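Local structure of outer surface protein (Bacillus cereus ATCC 14579, 1X7F) at residues Ala45-Ala50 and Lys84-Glu89; Phe55-Thr60 and Ile244-Ile249; Gly119-Val124 and Cys170-Pro175; Ala202-His207 and Val233-Leu238. The protein is of unknown function but probably acts as a 6-phospho-N-acetylmuramidase, a hydrolase of phosphorylated cell-wall sugars. One frame throughout, in Å; residues are numbered along the deposited sequence.

Contact 1 (Ala45-Ala50 and Lys84-Glu89); sequences AYISAA and KDNNME
M88 sets out with CG anti to its own carbonyl carbon (chi1 -55°), then bends at chi2 (-138°), and this bend carries its methyl end to I47, whose CG2 branch lies anti to the backbone N. The two side chains run obliquely past each other, and CE of M88 comes to 3.8 Å from CG2 of I47. The setting is the outer layer of a (beta/alpha)8 barrel: helix 40-51 packs beside the C-terminal end of helix 74-85. That end is closed by a Schellman motif with N87, at positive phi, as the C-prime residue, and the chain then turns inward through M88 to strand 89-94. M88 thus becomes a wedge between helix and sheet, since I58 of strand 55-62 touches both M88 and I47. A more distant apolar approach, 4.4 Å, joins the M88 methyl CE to CB of A50.

Towards the surface the contact turns polar. The side chain of N86 leaves the backbone in the direction of helix 40-51, and its ND2 is held by the backbone oxygen of H82, one turn back in helix 74-85. That bond helps to fix the amide's rotation and leaves OD1 directed to a water. This water bridges helix 40-51 to the turn just after helix 74-85: it donates to OD1 of N86 at 2.8 Å and lies 2.7 Å from OG of S48.

Contact 2 (Phe55-Thr60 and Ile244-Ile249); sequences FSRIFT and IDDVII
R57 and I248 lose more surface here than any other residues, with F55 and D246 next. R57 leaves its strand with CG anti to the backbone N and stays extended as far as NE, so its guanidinium is carried across to D246. There NH1 donates to OD2 of D246 over 2.8 Å, with an angle of 155° at the hydrogen, in a salt bridge. The acceptor lies in the guanidinium plane, whereas the carboxylate is approached on its anti side, 22° out of its own plane. The two flat groups stand nearly perpendicular, 87° apart. I248 comes from another direction: its CD1 lies over one face of the guanidinium, 3.6 Å from NE, and shields that face with a methyl group.

These strands are not neighbours in the (beta/alpha)8 barrel. Strand 28-33 runs between them, so the segment axes pass 7.9 Å apart and only side chains make the connection. R57, D246 and I248 project into the barrel, where R57 has a second salt bridge from NH2 to E144. D246 is held further by R199 at OD2 and by the backbone N of K28 at OD1, so two arginines share one carboxylate oxygen and its charge probably offsets theirs.

F55 lies on the helix-facing side, where it also touches A50 of helix 40-51. Its ring crosses the I249 side chain at about a right angle, and CE2 of F55 is 3.7 Å from CD1 of I249.

Contact 3 (Gly119-Val124 and Cys170-Pro175); sequences GIRLDV and CHNFYP
The backbone oxygen of C170 is gripped by two nitrogens of R121. NH2 makes the stronger bond, 2.9 Å to O of C170 with 162° at the hydrogen; NE of R121 adds a weak one at 3.4 Å to the same oxygen. The oxygen sits in the guanidinium plane, at its edge, but seen from the peptide the NH2 donor stands 37° above the carbonyl plane. R121 gets there with an extended chain from CG to NE, and its NE also packs 4.0 Å from CB of C170.

The remaining end of the guanidinium serves its own segment. NH1 of R121 donates to OD1 of D123 over 2.8 Å in a salt bridge that meets the carboxylate from above its plane. One guanidinium thus joins a backbone carbonyl to an acid, and its rotation is fixed from both ends.

Strands 119-122 and 167-170 are separated by strand 142-146 in the (beta/alpha)8 barrel, so R121 reaches past the intervening strand, where its side chain touches N146. The contact lies at the C-terminal ends of the strands, the end at which enzymes of this fold usually carry their active sites. The loop after C170 is anchored from outside the two segments: OG of S148 bonds both the backbone N of N172 and ND1 of H171, while T222 OG1 bonds the backbone O of N172.

Contact 4 (Ala202-His207 and Val233-Leu238); sequences AFITSH and VQAKHL
I204 and Q234 meet where strand 201-204 of the (beta/alpha)8 barrel is covered by helix 231-240, the helix that follows it in the chain. The strand and helix segments run nearly antiparallel, at 159° between their directions and 8.8 Å between their axes. The conformation of I204 decides how the faces mesh. Its CG1 occupies the tight place between backbone N and carbonyl carbon (chi1 66°), which turns CG2 along the helix surface, while CG1 carries CD1 to A235, 4.2 Å from its CB. CG2 of I204 is consequently pressed between two helix residues one turn apart: it is 3.5 Å from CB of Q234 and equally 3.5 Å from CD1 of L238, the latter closer than usual for two carbons.

Q234, its chain extended beyond CG, passes I204 at a slant and brings its amide beside the backbone of T205. The hydroxyl of T205 is bonded to L220 N and N251 OD1 rather than to the helix. H207 comes from the opposite direction to Q234, and its NE2 is bonded to the backbone oxygen of L229.

At the start of the strand the partner is L238 alone. With CG anti to its carbonyl carbon (chi1 -66°), it sets both methyls against A202, whose CB lies 3.9 Å from CD1 of L238 and 4.2 Å from CD2.

How the contacts relate
All four contacts belong to one (beta/alpha)8 barrel, formed by the N-terminal part of the chain. Contact 1 lies in the helical layer, 12 Å between centres from contact 2; E89 there pairs by backbone with S56 and I58. Contacts 2 and 4 share the pairing of strands 246-249 and 201-204, their centres 11 Å apart. Contact 3 sits at the C-terminal ends of its strands, its centre about 16 Å from that of contact 4, and F203 packs against its loop, where strands 167-170 and 201-204 come together to close the barrel. Along the chain contacts 3 and 4 are nested within the loop closed by contact 2, while contact 1 interlocks with it; contact 2 thus links an early and a late strand across strand 28-33.

Contact 1 (Ala45-Ala50 and Lys84-Glu89)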
# COMPACT_ATOMS: atom_id res chain seq x y z
N ALA A 45 -1.42 -23.41 -6.00
CA ALA A 45 0.00 -23.11 -6.11
C ALA A 45 0.31 -21.62 -5.83
O ALA A 45 1.30 -21.29 -5.17
CB ALA A 45 0.53 -23.54 -7.48
N TYR A 46 -0.57 -20.74 -6.29
CA TYR A 46 -0.45 -19.28 -6.09
C TYR A 46 -0.62 -18.85 -4.64
O TYR A 46 0.16 -18.04 -4.13
CB TYR A 46 -1.50 -18.58 -6.95
CG TYR A 46 -1.43 -17.07 -7.02
CD1 TYR A 46 -0.25 -16.41 -7.37
CD2 TYR A 46 -2.58 -16.30 -6.82
CE1 TYR A 46 -0.20 -15.02 -7.47
CE2 TYR A 46 -2.55 -14.90 -6.93
CZ TYR A 46 -1.35 -14.27 -7.24
OH TYR A 46 -1.32 -12.90 -7.37
N ILE A 47 -1.65 -19.38 -3.99
CA ILE A 47 -1.89 -19.22 -2.56
C ILE A 47 -0.63 -19.65 -1.79
O ILE A 47 -0.19 -18.94 -0.89
CB ILE A 47 -3.13 -20.06 -2.13
CG1 ILE A 47 -4.43 -19.41 -2.62
CG2 ILE A 47 -3.16 -20.29 -0.60
CD1 ILE A 47 -5.65 -20.36 -2.56
N SER A 48 -0.07 -20.80 -2.16
CA SER A 48 1.18 -21.28 -1.55
C SER A 48 2.34 -20.29 -1.75
O SER A 48 3.06 -19.99 -0.80
CB SER A 48 1.55 -22.66 -2.09
OG SER A 48 0.77 -23.68 -1.48
N ALA A 49 2.50 -19.82 -2.99
CA ALA A 49 3.50 -18.82 -3.37
C ALA A 49 3.36 -17.52 -2.58
O ALA A 49 4.34 -17.02 -2.04
CB ALA A 49 3.43 -18.52 -4.89
N ALA A 50 2.15 -16.97 -2.52
CA ALA A 50 1.90 -15.73 -1.79
C ALA A 50 2.13 -15.86 -0.28
O ALA A 50 2.57 -14.91 0.38
CB ALA A 50 0.49 -15.21 -2.08
N LYS A 84 -7.24 -21.44 3.98
CA LYS A 84 -7.36 -21.46 5.44
C LYS A 84 -6.23 -22.26 6.14
O LYS A 84 -5.88 -21.95 7.27
CB LYS A 84 -8.75 -21.94 5.88
CG LYS A 84 -8.94 -23.45 5.94
CD LYS A 84 -10.39 -23.85 6.24
CE LYS A 84 -10.63 -24.15 7.72
NZ LYS A 84 -10.05 -25.46 8.11
N ASP A 85 -5.69 -23.26 5.45
CA ASP A 85 -4.53 -24.02 5.93
C ASP A 85 -3.27 -23.15 5.90
O ASP A 85 -2.32 -23.39 6.66
CB ASP A 85 -4.29 -25.27 5.09
CG ASP A 85 -5.37 -26.32 5.26
OD1 ASP A 85 -5.94 -26.45 6.37
OD2 ASP A 85 -5.72 -27.07 4.33
N ASN A 86 -3.28 -22.15 5.02
CA ASN A 86 -2.18 -21.20 4.91
C ASN A 86 -2.50 -19.87 5.57
O ASN A 86 -1.97 -18.82 5.18
CB ASN A 86 -1.77 -21.02 3.44
CG ASN A 86 -0.92 -22.18 2.93
OD1 ASN A 86 0.28 -22.27 3.21
ND2 ASN A 86 -1.55 -23.09 2.19
N ASN A 87 -3.37 -19.93 6.58
CA ASN A 87 -3.74 -18.78 7.43
C ASN A 87 -4.13 -17.50 6.67
O ASN A 87 -3.73 -16.38 7.03
CB ASN A 87 -2.65 -18.53 8.49
CG ASN A 87 -2.25 -19.81 9.23
OD1 ASN A 87 -1.13 -20.31 9.09
ND2 ASN A 87 -3.18 -20.36 10.02
N MET A 88 -4.92 -17.67 5.62
CA MET A 88 -5.34 -16.55 4.78
C MET A 88 -6.81 -16.23 4.96
O MET A 88 -7.66 -17.11 4.87
CB MET A 88 -5.04 -16.83 3.30
CG MET A 88 -3.60 -17.17 3.02
SD MET A 88 -3.04 -16.34 1.55
CE MET A 88 -1.62 -17.34 1.16
N GLU A 89 -7.09 -14.96 5.22
CA GLU A 89 -8.45 -14.46 5.39
C GLU A 89 -9.13 -14.37 4.02
O GLU A 89 -8.64 -13.70 3.14
CB GLU A 89 -8.38 -13.08 6.04
CG GLU A 89 -9.70 -12.52 6.53
CD GLU A 89 -9.62 -11.03 6.83
OE1 GLU A 89 -8.58 -10.41 6.50
OE2 GLU A 89 -10.59 -10.46 7.38
O HOH W 1 1.46 -23.83 1.17

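Contact 2 (Phe55-Thr60 and Ile244-Ile249)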
# COMPACT_ATOMS: atom_id res chain seq x y z
N PHE A 55 1.71 -12.89 2.62
CA PHE A 55 0.34 -12.56 2.27
C PHE A 55 -0.59 -13.37 3.19
O PHE A 55 -0.33 -14.54 3.45
CB PHE A 55 0.05 -12.84 0.80
CG PHE A 55 0.70 -11.86 -0.16
CD1 PHE A 55 2.09 -11.77 -0.27
CD2 PHE A 55 -0.08 -11.07 -0.98
CE1 PHE A 55 2.69 -10.87 -1.17
CE2 PHE A 55 0.50 -10.16 -1.88
CZ PHE A 55 1.89 -10.07 -1.98
N SER A 56 -1.64 -12.74 3.71
CA SER A 56 -2.54 -13.41 4.64
C SER A 56 -4.02 -13.08 4.37
O SER A 56 -4.89 -13.32 5.20
CB SER A 56 -2.16 -13.05 6.09
OG SER A 56 -2.40 -11.68 6.33
N ARG A 57 -4.29 -12.52 3.20
CA ARG A 57 -5.64 -12.12 2.84
C ARG A 57 -5.90 -12.48 1.37
O ARG A 57 -5.01 -12.32 0.52
CB ARG A 57 -5.82 -10.61 3.09
CG ARG A 57 -7.18 -10.05 2.69
CD ARG A 57 -7.47 -8.64 3.19
NE ARG A 57 -8.80 -8.22 2.77
CZ ARG A 57 -9.47 -7.18 3.26
NH1 ARG A 57 -8.97 -6.42 4.23
NH2 ARG A 57 -10.67 -6.90 2.79
N ILE A 58 -7.10 -12.97 1.08
CA ILE A 58 -7.53 -13.29 -0.28
C ILE A 58 -8.84 -12.57 -0.65
O ILE A 58 -9.80 -12.58 0.13
CB ILE A 58 -7.69 -14.83 -0.47
CG1 ILE A 58 -6.35 -15.55 -0.30
CG2 ILE A 58 -8.28 -15.14 -1.86
CD1 ILE A 58 -6.44 -17.04 -0.51
N PHE A 59 -8.86 -11.96 -1.83
CA PHE A 59 -10.10 -11.49 -2.44
C PHE A 59 -10.52 -12.47 -3.54
O PHE A 59 -9.77 -12.73 -4.47
CB PHE A 59 -9.96 -10.07 -3.00
CG PHE A 59 -11.15 -9.62 -3.81
CD1 PHE A 59 -12.36 -9.28 -3.17
CD2 PHE A 59 -11.09 -9.55 -5.21
CE1 PHE A 59 -13.48 -8.87 -3.92
CE2 PHE A 59 -12.20 -9.14 -5.97
CZ PHE A 59 -13.40 -8.80 -5.32
N THR A 60 -11.70 -13.04 -3.42
CA THR A 60 -12.12 -13.99 -4.45
C THR A 60 -13.47 -13.64 -5.04
O THR A 60 -14.36 -13.12 -4.35
CB THR A 60 -12.05 -15.45 -3.97
OG1 THR A 60 -12.69 -16.28 -4.95
CG2 THR A 60 -12.87 -15.68 -2.71
N ILE A 244 -4.85 3.28 4.81
CA ILE A 244 -5.08 1.97 4.24
C ILE A 244 -4.32 0.97 5.07
O ILE A 244 -3.14 1.15 5.33
CB ILE A 244 -4.66 1.91 2.72
CG1 ILE A 244 -5.48 2.89 1.86
CG2 ILE A 244 -4.77 0.48 2.14
CD1 ILE A 244 -7.02 2.57 1.77
N ASP A 245 -5.03 -0.07 5.51
CA ASP A 245 -4.42 -1.16 6.28
C ASP A 245 -3.93 -2.29 5.39
O ASP A 245 -2.79 -2.72 5.51
CB ASP A 245 -5.41 -1.69 7.32
CG ASP A 245 -6.01 -0.58 8.16
OD1 ASP A 245 -5.25 0.26 8.68
OD2 ASP A 245 -7.24 -0.46 8.33
N ASP A 246 -4.80 -2.77 4.50
CA ASP A 246 -4.49 -3.95 3.69
C ASP A 246 -4.26 -3.61 2.22
O ASP A 246 -5.01 -2.83 1.63
CB ASP A 246 -5.61 -5.01 3.85
CG ASP A 246 -5.73 -5.52 5.28
OD1 ASP A 246 -4.91 -5.13 6.14
OD2 ASP A 246 -6.61 -6.33 5.66
N VAL A 247 -3.22 -4.20 1.64
CA VAL A 247 -2.90 -3.96 0.24
C VAL A 247 -3.12 -5.27 -0.54
O VAL A 247 -2.50 -6.28 -0.24
CB VAL A 247 -1.46 -3.37 0.07
CG1 VAL A 247 -1.04 -3.33 -1.39
CG2 VAL A 247 -1.38 -1.98 0.69
N ILE A 248 -4.03 -5.24 -1.51
CA ILE A 248 -4.41 -6.44 -2.25
C ILE A 248 -4.07 -6.29 -3.72
O ILE A 248 -4.43 -5.30 -4.34
CB ILE A 248 -5.95 -6.76 -2.08
CG1 ILE A 248 -6.36 -6.74 -0.60
CG2 ILE A 248 -6.30 -8.10 -2.71
CD1 ILE A 248 -7.88 -6.69 -0.35
N ILE A 249 -3.36 -7.27 -4.29
CA ILE A 249 -3.17 -7.33 -5.75
C ILE A 249 -4.50 -7.74 -6.41
O ILE A 249 -5.03 -8.81 -6.13
CB ILE A 249 -2.05 -8.34 -6.13
CG1 ILE A 249 -0.81 -8.10 -5.26
CG2 ILE A 249 -1.77 -8.28 -7.64
CD1 ILE A 249 0.28 -9.11 -5.43

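Contact 3 (Gly119-Val124 and Cys170-Pro175)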
# COMPACT_ATOMS: atom_id res chain seq x y z
N GLY A 119 -15.68 -13.67 5.11
CA GLY A 119 -16.52 -12.50 4.91
C GLY A 119 -17.02 -12.37 3.49
O GLY A 119 -16.61 -13.12 2.60
N ILE A 120 -17.93 -11.43 3.29
CA ILE A 120 -18.50 -11.14 1.98
C ILE A 120 -18.42 -9.65 1.69
O ILE A 120 -18.56 -8.83 2.60
CB ILE A 120 -19.97 -11.62 1.86
CG1 ILE A 120 -20.79 -11.21 3.09
CG2 ILE A 120 -20.04 -13.13 1.60
CD1 ILE A 120 -22.26 -11.07 2.80
N ARG A 121 -18.21 -9.31 0.42
CA ARG A 121 -18.22 -7.92 -0.01
C ARG A 121 -19.61 -7.50 -0.47
O ARG A 121 -20.33 -8.26 -1.13
CB ARG A 121 -17.17 -7.65 -1.09
CG ARG A 121 -16.91 -6.16 -1.31
CD ARG A 121 -15.54 -5.82 -1.85
NE ARG A 121 -15.37 -4.39 -2.04
CZ ARG A 121 -15.83 -3.73 -3.09
NH1 ARG A 121 -16.48 -4.37 -4.05
NH2 ARG A 121 -15.63 -2.42 -3.20
N LEU A 122 -19.99 -6.29 -0.06
CA LEU A 122 -21.18 -5.63 -0.57
C LEU A 122 -20.70 -4.53 -1.51
O LEU A 122 -20.49 -3.39 -1.11
CB LEU A 122 -22.04 -5.07 0.56
CG LEU A 122 -22.65 -6.07 1.56
CD1 LEU A 122 -23.53 -5.33 2.53
CD2 LEU A 122 -23.42 -7.19 0.86
N ASP A 123 -20.49 -4.93 -2.77
CA ASP A 123 -20.03 -4.05 -3.84
C ASP A 123 -20.98 -2.86 -4.04
O ASP A 123 -20.55 -1.71 -4.20
CB ASP A 123 -19.91 -4.88 -5.12
CG ASP A 123 -19.22 -4.14 -6.24
OD1 ASP A 123 -18.28 -3.37 -5.96
OD2 ASP A 123 -19.56 -4.27 -7.44
N VAL A 124 -22.28 -3.17 -4.03
CA VAL A 124 -23.32 -2.15 -4.04
C VAL A 124 -24.06 -2.25 -2.70
O VAL A 124 -24.23 -3.34 -2.14
CB VAL A 124 -24.27 -2.32 -5.27
CG1 VAL A 124 -25.51 -1.42 -5.16
CG2 VAL A 124 -23.52 -2.02 -6.56
N CYS A 170 -13.36 -2.28 1.72
CA CYS A 170 -12.40 -2.36 0.63
C CYS A 170 -12.86 -1.51 -0.54
O CYS A 170 -14.03 -1.53 -0.92
CB CYS A 170 -12.15 -3.81 0.20
SG CYS A 170 -10.89 -4.02 -1.06
N HIS A 171 -11.92 -0.76 -1.10
CA HIS A 171 -12.14 0.03 -2.30
C HIS A 171 -12.43 -0.86 -3.50
O HIS A 171 -12.11 -2.05 -3.47
CB HIS A 171 -10.90 0.83 -2.60
CG HIS A 171 -10.83 2.13 -1.87
ND1 HIS A 171 -11.45 3.27 -2.34
CD2 HIS A 171 -10.16 2.49 -0.75
CE1 HIS A 171 -11.19 4.27 -1.52
NE2 HIS A 171 -10.42 3.82 -0.54
N ASN A 172 -13.01 -0.27 -4.56
CA ASN A 172 -13.12 -0.92 -5.87
C ASN A 172 -11.77 -0.91 -6.56
O ASN A 172 -10.87 -0.15 -6.19
CB ASN A 172 -14.11 -0.21 -6.78
CG ASN A 172 -15.55 -0.56 -6.51
OD1 ASN A 172 -15.90 -1.69 -6.18
ND2 ASN A 172 -16.43 0.43 -6.67
N PHE A 173 -11.62 -1.74 -7.59
CA PHE A 173 -10.52 -1.57 -8.52
C PHE A 173 -11.15 -1.19 -9.85
O PHE A 173 -12.37 -1.29 -9.99
CB PHE A 173 -9.57 -2.78 -8.61
CG PHE A 173 -10.25 -4.09 -8.98
CD1 PHE A 173 -11.00 -4.22 -10.13
CD2 PHE A 173 -10.03 -5.23 -8.19
CE1 PHE A 173 -11.59 -5.42 -10.49
CE2 PHE A 173 -10.61 -6.45 -8.52
CZ PHE A 173 -11.41 -6.55 -9.68
N TYR A 174 -10.32 -0.75 -10.80
CA TYR A 174 -10.83 -0.16 -12.06
C TYR A 174 -10.11 -0.70 -13.29
O TYR A 174 -8.98 -0.29 -13.58
CB TYR A 174 -10.78 1.38 -11.97
CG TYR A 174 -11.69 1.88 -10.88
CD1 TYR A 174 -11.24 2.00 -9.56
CD2 TYR A 174 -13.05 2.15 -11.15
CE1 TYR A 174 -12.11 2.41 -8.53
CE2 TYR A 174 -13.92 2.56 -10.14
CZ TYR A 174 -13.44 2.68 -8.84
OH TYR A 174 -14.30 3.09 -7.84
N PRO A 175 -10.76 -1.66 -13.97
CA PRO A 175 -10.20 -2.35 -15.14
C PRO A 175 -10.03 -1.46 -16.36
O PRO A 175 -9.18 -1.77 -17.20
CB PRO A 175 -11.26 -3.43 -15.46
CG PRO A 175 -12.07 -3.56 -14.19
CD PRO A 175 -12.11 -2.17 -13.64

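Contact 4 (Ala202-His207 and Val233-Leu238)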
# COMPACT_ATOMS: atom_id res chain seq x y z
N ALA A 202 -7.26 -1.42 -0.17
CA ALA A 202 -7.34 -0.98 -1.56
C ALA A 202 -6.53 -1.95 -2.42
O ALA A 202 -5.75 -2.78 -1.90
CB ALA A 202 -6.80 0.46 -1.73
N PHE A 203 -6.69 -1.81 -3.73
CA PHE A 203 -6.10 -2.70 -4.72
C PHE A 203 -4.93 -2.08 -5.47
O PHE A 203 -4.96 -0.90 -5.84
CB PHE A 203 -7.15 -3.10 -5.76
CG PHE A 203 -8.16 -4.11 -5.26
CD1 PHE A 203 -9.45 -3.71 -4.93
CD2 PHE A 203 -7.82 -5.46 -5.17
CE1 PHE A 203 -10.40 -4.65 -4.52
CE2 PHE A 203 -8.75 -6.40 -4.76
CZ PHE A 203 -10.04 -5.99 -4.43
N ILE A 204 -3.91 -2.89 -5.70
CA ILE A 204 -2.80 -2.54 -6.57
C ILE A 204 -2.74 -3.53 -7.73
O ILE A 204 -3.35 -4.61 -7.69
CB ILE A 204 -1.46 -2.52 -5.80
CG1 ILE A 204 -1.06 -3.93 -5.32
CG2 ILE A 204 -1.50 -1.48 -4.68
CD1 ILE A 204 0.30 -3.99 -4.63
N THR A 205 -2.02 -3.16 -8.78
CA THR A 205 -1.99 -3.98 -9.98
C THR A 205 -0.60 -4.54 -10.29
O THR A 205 0.42 -3.84 -10.20
CB THR A 205 -2.56 -3.19 -11.17
OG1 THR A 205 -2.72 -4.06 -12.30
CG2 THR A 205 -1.61 -2.10 -11.65
N SER A 206 -0.59 -5.82 -10.63
CA SER A 206 0.59 -6.49 -11.13
C SER A 206 0.79 -6.19 -12.62
O SER A 206 -0.17 -5.97 -13.37
CB SER A 206 0.44 -8.00 -10.90
OG SER A 206 1.35 -8.74 -11.68
N HIS A 207 2.06 -6.17 -13.04
CA HIS A 207 2.40 -5.93 -14.44
C HIS A 207 2.72 -7.24 -15.18
O HIS A 207 3.06 -7.22 -16.36
CB HIS A 207 3.53 -4.89 -14.53
CG HIS A 207 3.16 -3.59 -13.88
ND1 HIS A 207 2.09 -2.82 -14.31
CD2 HIS A 207 3.66 -2.96 -12.79
CE1 HIS A 207 1.99 -1.75 -13.54
NE2 HIS A 207 2.92 -1.82 -12.60
N VAL A 233 5.86 0.15 -5.34
CA VAL A 233 5.66 1.60 -5.16
C VAL A 233 4.19 1.92 -4.86
O VAL A 233 3.89 2.68 -3.95
CB VAL A 233 6.22 2.40 -6.37
CG1 VAL A 233 5.97 3.89 -6.22
CG2 VAL A 233 7.74 2.12 -6.51
N GLN A 234 3.28 1.30 -5.60
CA GLN A 234 1.86 1.33 -5.27
C GLN A 234 1.55 0.97 -3.81
O GLN A 234 0.80 1.67 -3.16
CB GLN A 234 1.09 0.38 -6.20
CG GLN A 234 1.26 0.62 -7.68
CD GLN A 234 0.55 -0.45 -8.50
OE1 GLN A 234 1.16 -1.11 -9.35
NE2 GLN A 234 -0.73 -0.61 -8.26
N ALA A 235 2.14 -0.12 -3.31
CA ALA A 235 1.94 -0.56 -1.93
C ALA A 235 2.51 0.42 -0.92
O ALA A 235 1.86 0.75 0.08
CB ALA A 235 2.53 -1.95 -1.72
N LYS A 236 3.74 0.88 -1.17
CA LYS A 236 4.37 1.92 -0.38
C LYS A 236 3.44 3.12 -0.27
O LYS A 236 3.21 3.65 0.81
CB LYS A 236 5.70 2.37 -1.00
CG LYS A 236 6.91 1.45 -0.76
CD LYS A 236 8.18 2.04 -1.44
CE LYS A 236 9.36 1.10 -1.33
NZ LYS A 236 10.66 1.78 -1.55
N HIS A 237 2.89 3.56 -1.40
CA HIS A 237 2.04 4.72 -1.41
C HIS A 237 0.78 4.54 -0.54
O HIS A 237 0.52 5.36 0.35
CB HIS A 237 1.69 5.12 -2.84
CG HIS A 237 0.93 6.41 -2.93
ND1 HIS A 237 0.22 6.76 -4.05
CD2 HIS A 237 0.78 7.42 -2.05
CE1 HIS A 237 -0.35 7.94 -3.86
NE2 HIS A 237 -0.02 8.36 -2.65
N LEU A 238 0.04 3.46 -0.76
CA LEU A 238 -1.16 3.16 0.03
C LEU A 238 -0.93 3.16 1.56
O LEU A 238 -1.71 3.75 2.31
CB LEU A 238 -1.79 1.83 -0.42
CG LEU A 238 -2.36 1.78 -1.84
CD1 LEU A 238 -2.95 0.42 -2.13
CD2 LEU A 238 -3.40 2.86 -2.05